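Local atomic coordinates of transcription factor cep-1 (PDB entry 1T4W), a protein that activates transcription by binding the same DNA consensus sequence as p53, promoting apoptosis under genotoxic and cellular stress and ensuring proper meiotic chromosome segregation. Residues R50-F62 and K116-A128. Numbering follows the deposited sequence.
Sequences RHFNSNLSLRIRF and KGSTFTLIMYPGA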
# COMPACT_ATOMS: atom_id res chain seq x y z
N ARG A 50 6.35 -8.15 25.12
CA ARG A 50 4.94 -8.39 25.39
C ARG A 50 4.09 -8.94 24.24
O ARG A 50 2.99 -9.44 24.47
CB ARG A 50 4.29 -7.12 25.93
CG ARG A 50 4.41 -5.91 25.04
CD ARG A 50 3.51 -4.81 25.55
NE ARG A 50 2.16 -5.32 25.77
CZ ARG A 50 1.11 -4.58 26.10
NH1 ARG A 50 1.24 -3.27 26.25
NH2 ARG A 50 -0.08 -5.15 26.26
N HIS A 51 4.59 -8.87 23.01
CA HIS A 51 3.81 -9.37 21.88
C HIS A 51 4.30 -10.70 21.33
O HIS A 51 3.62 -11.34 20.52
CB HIS A 51 3.77 -8.31 20.78
CG HIS A 51 3.24 -6.99 21.23
ND1 HIS A 51 1.93 -6.82 21.63
CD2 HIS A 51 3.85 -5.79 21.40
CE1 HIS A 51 1.75 -5.57 22.03
NE2 HIS A 51 2.90 -4.93 21.90
N PHE A 52 5.48 -11.12 21.78
CA PHE A 52 6.06 -12.36 21.30
C PHE A 52 5.09 -13.51 21.04
O PHE A 52 5.22 -14.22 20.05
CB PHE A 52 7.16 -12.84 22.24
CG PHE A 52 7.96 -13.98 21.68
CD1 PHE A 52 8.93 -13.74 20.71
CD2 PHE A 52 7.72 -15.29 22.10
CE1 PHE A 52 9.64 -14.80 20.15
CE2 PHE A 52 8.42 -16.35 21.55
CZ PHE A 52 9.39 -16.11 20.57
N ASN A 53 4.12 -13.71 21.92
CA ASN A 53 3.17 -14.81 21.72
C ASN A 53 1.77 -14.35 21.33
O ASN A 53 0.81 -15.11 21.39
CB ASN A 53 3.09 -15.67 22.99
CG ASN A 53 4.43 -16.28 23.36
OD1 ASN A 53 5.00 -17.07 22.61
ND2 ASN A 53 4.95 -15.91 24.53
N SER A 54 1.66 -13.09 20.90
CA SER A 54 0.37 -12.55 20.52
C SER A 54 -0.16 -13.01 19.18
O SER A 54 0.58 -13.29 18.25
CB SER A 54 0.45 -11.03 20.51
OG SER A 54 0.94 -10.54 21.73
N ASN A 55 -1.48 -13.12 19.10
CA ASN A 55 -2.09 -13.48 17.85
C ASN A 55 -2.26 -12.10 17.22
O ASN A 55 -2.84 -11.22 17.83
CB ASN A 55 -3.44 -14.11 18.08
CG ASN A 55 -3.81 -15.05 16.98
OD1 ASN A 55 -3.77 -14.69 15.81
ND2 ASN A 55 -4.17 -16.28 17.35
N LEU A 56 -1.74 -11.90 16.02
CA LEU A 56 -1.83 -10.59 15.39
C LEU A 56 -2.57 -10.58 14.08
O LEU A 56 -2.83 -11.63 13.49
CB LEU A 56 -0.42 -10.03 15.16
CG LEU A 56 0.48 -9.89 16.40
CD1 LEU A 56 1.74 -9.12 16.08
CD2 LEU A 56 -0.29 -9.15 17.48
N SER A 57 -2.95 -9.38 13.64
CA SER A 57 -3.61 -9.20 12.36
C SER A 57 -2.95 -8.01 11.65
O SER A 57 -2.36 -7.13 12.29
CB SER A 57 -5.12 -8.97 12.54
OG SER A 57 -5.38 -7.85 13.35
N LEU A 58 -3.01 -8.01 10.33
CA LEU A 58 -2.41 -6.93 9.57
C LEU A 58 -3.49 -6.26 8.71
O LEU A 58 -4.16 -6.92 7.92
CB LEU A 58 -1.30 -7.45 8.66
CG LEU A 58 -0.50 -6.34 7.94
CD1 LEU A 58 0.52 -5.71 8.89
CD2 LEU A 58 0.20 -6.93 6.75
N ARG A 59 -3.66 -4.96 8.87
CA ARG A 59 -4.63 -4.23 8.08
C ARG A 59 -3.90 -3.52 6.94
O ARG A 59 -2.82 -2.97 7.13
CB ARG A 59 -5.39 -3.21 8.94
CG ARG A 59 -6.50 -3.82 9.80
CD ARG A 59 -7.22 -2.76 10.68
NE ARG A 59 -6.34 -2.18 11.71
CZ ARG A 59 -5.89 -0.92 11.71
NH1 ARG A 59 -6.22 -0.09 10.72
NH2 ARG A 59 -5.16 -0.47 12.72
N ILE A 60 -4.51 -3.55 5.75
CA ILE A 60 -3.93 -2.93 4.56
C ILE A 60 -4.92 -1.91 4.00
O ILE A 60 -6.07 -2.25 3.72
CB ILE A 60 -3.66 -3.99 3.47
CG1 ILE A 60 -2.74 -5.09 4.03
CG2 ILE A 60 -3.01 -3.32 2.25
CD1 ILE A 60 -2.82 -6.39 3.25
N ARG A 61 -4.47 -0.67 3.85
CA ARG A 61 -5.30 0.41 3.33
C ARG A 61 -4.62 1.13 2.18
O ARG A 61 -3.40 1.09 2.03
CB ARG A 61 -5.58 1.44 4.43
CG ARG A 61 -6.49 0.97 5.59
CD ARG A 61 -6.98 2.23 6.37
NE ARG A 61 -7.89 3.01 5.55
CZ ARG A 61 -8.25 4.27 5.77
NH1 ARG A 61 -9.09 4.87 4.95
NH2 ARG A 61 -7.75 4.94 6.81
N PHE A 62 -5.43 1.79 1.37
CA PHE A 62 -4.90 2.55 0.26
C PHE A 62 -5.66 3.87 0.31
O PHE A 62 -6.85 3.96 -0.05
CB PHE A 62 -5.08 1.80 -1.06
CG PHE A 62 -4.34 2.44 -2.22
CD1 PHE A 62 -2.95 2.63 -2.15
CD2 PHE A 62 -5.02 2.85 -3.37
CE1 PHE A 62 -2.25 3.22 -3.20
CE2 PHE A 62 -4.34 3.45 -4.44
CZ PHE A 62 -2.94 3.63 -4.36
N LYS A 116 -14.52 1.03 8.32
CA LYS A 116 -13.65 2.15 8.70
C LYS A 116 -12.70 2.52 7.57
O LYS A 116 -11.58 2.97 7.81
CB LYS A 116 -12.85 1.79 9.94
CG LYS A 116 -13.66 1.18 11.06
CD LYS A 116 -12.87 1.21 12.36
CE LYS A 116 -13.40 0.22 13.39
NZ LYS A 116 -13.03 -1.19 13.04
N GLY A 117 -13.16 2.35 6.34
CA GLY A 117 -12.35 2.62 5.17
C GLY A 117 -12.00 1.27 4.57
O GLY A 117 -11.87 0.27 5.30
N SER A 118 -11.86 1.23 3.25
CA SER A 118 -11.53 -0.00 2.52
C SER A 118 -10.26 -0.65 3.14
O SER A 118 -9.16 -0.12 3.04
CB SER A 118 -11.31 0.33 1.05
OG SER A 118 -11.20 -0.85 0.26
N THR A 119 -10.43 -1.80 3.77
CA THR A 119 -9.33 -2.46 4.45
C THR A 119 -9.32 -3.97 4.29
O THR A 119 -10.35 -4.62 4.46
CB THR A 119 -9.40 -2.19 5.98
OG1 THR A 119 -9.39 -0.78 6.23
CG2 THR A 119 -8.23 -2.86 6.72
N PHE A 120 -8.16 -4.53 3.96
CA PHE A 120 -8.03 -5.97 3.88
C PHE A 120 -7.30 -6.32 5.17
O PHE A 120 -6.27 -5.71 5.50
CB PHE A 120 -7.20 -6.41 2.67
CG PHE A 120 -7.98 -6.43 1.37
CD1 PHE A 120 -8.15 -5.27 0.62
CD2 PHE A 120 -8.60 -7.60 0.94
CE1 PHE A 120 -8.93 -5.28 -0.55
CE2 PHE A 120 -9.38 -7.62 -0.22
CZ PHE A 120 -9.55 -6.45 -0.97
N THR A 121 -7.85 -7.26 5.92
CA THR A 121 -7.23 -7.70 7.16
C THR A 121 -6.69 -9.11 7.05
O THR A 121 -7.44 -10.07 6.81
CB THR A 121 -8.22 -7.66 8.34
OG1 THR A 121 -8.68 -6.32 8.54
CG2 THR A 121 -7.54 -8.14 9.63
N LEU A 122 -5.39 -9.23 7.23
CA LEU A 122 -4.75 -10.53 7.16
C LEU A 122 -4.82 -11.15 8.54
O LEU A 122 -4.44 -10.51 9.52
CB LEU A 122 -3.28 -10.40 6.77
CG LEU A 122 -2.94 -9.70 5.47
CD1 LEU A 122 -1.45 -9.90 5.17
CD2 LEU A 122 -3.78 -10.24 4.35
N ILE A 123 -5.30 -12.39 8.63
CA ILE A 123 -5.36 -13.08 9.91
C ILE A 123 -4.12 -13.92 10.01
O ILE A 123 -3.89 -14.80 9.18
CB ILE A 123 -6.60 -13.99 10.04
CG1 ILE A 123 -7.87 -13.15 10.16
CG2 ILE A 123 -6.47 -14.87 11.26
CD1 ILE A 123 -8.30 -12.45 8.88
N MET A 124 -3.31 -13.64 11.01
CA MET A 124 -2.08 -14.39 11.17
C MET A 124 -2.04 -15.27 12.40
O MET A 124 -3.07 -15.60 12.96
CB MET A 124 -0.93 -13.42 11.13
CG MET A 124 -1.02 -12.65 9.80
SD MET A 124 0.34 -11.60 9.49
CE MET A 124 0.17 -10.49 10.90
N TYR A 125 -0.84 -15.65 12.81
CA TYR A 125 -0.72 -16.53 13.96
C TYR A 125 0.45 -16.07 14.81
O TYR A 125 1.35 -15.38 14.32
CB TYR A 125 -0.48 -17.95 13.46
CG TYR A 125 0.64 -17.99 12.45
CD1 TYR A 125 1.98 -18.04 12.85
CD2 TYR A 125 0.36 -17.92 11.08
CE1 TYR A 125 3.01 -18.01 11.91
CE2 TYR A 125 1.39 -17.88 10.14
CZ TYR A 125 2.71 -17.93 10.56
OH TYR A 125 3.71 -17.89 9.62
N PRO A 126 0.43 -16.43 16.10
CA PRO A 126 1.51 -16.04 17.01
C PRO A 126 2.81 -16.46 16.38
O PRO A 126 2.90 -17.54 15.79
CB PRO A 126 1.20 -16.83 18.28
CG PRO A 126 -0.30 -16.98 18.22
CD PRO A 126 -0.52 -17.33 16.78
N GLY A 127 3.80 -15.59 16.47
CA GLY A 127 5.09 -15.89 15.90
C GLY A 127 5.28 -15.44 14.45
O GLY A 127 6.41 -15.46 13.97
N ALA A 128 4.22 -15.06 13.75
CA ALA A 128 4.41 -14.63 12.36
C ALA A 128 5.20 -13.33 12.38
O ALA A 128 4.96 -12.46 13.23
CB ALA A 128 3.05 -14.45 11.67
O HOH W 1 3.20 -13.27 17.64
O HOH W 2 -8.73 0.08 8.91
O HOH W 3 -8.04 2.14 2.49
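Leu58 and Leu122 exchange two backbone hydrogen bonds, the shorter from Leu122 N to Leu58 O at 2.7 Å, and Ile60 and Phe120 repeat the exchange; the pairing exemplifies how neighbouring antiparallel strands, 57-62 and 119-123, build one sheet of the p53-like DNA-binding domain's beta sandwich. Met124 N continues it to Leu56 O, past the strand end. On the face bearing Arg59, Thr119 OG1 makes two bonds: it donates to Gly117 O (2.8 Å) from above the carbonyl plane and accepts from a water that also takes a proton from Arg59 NH1. The first torsion (-57°, measured to OG1) turns CG2 anti to the backbone N and lays this methyl against Arg59 CB at 3.6 Å. A valine here would probably leave Gly117 O without this donor and break the water link to Arg59, whose NE is salt-bridged to Asp160. Arg61 bends at chi3 (68°), which sets one guanidinium face against Lys116 O, while NH1 forms a salt bridge with Asp81. On the other face Leu58, Ile60 and Leu122 pack on strand 130-137: Leu58 and Leu122 lie side by side, CD2 to CD1 3.7 Å, while Ile60 CD1 touches Leu122 CG. Beyond the strands, Met124 bends at its thioether (chi3 -62°), setting CE 4.1 Å from Leu58 CB.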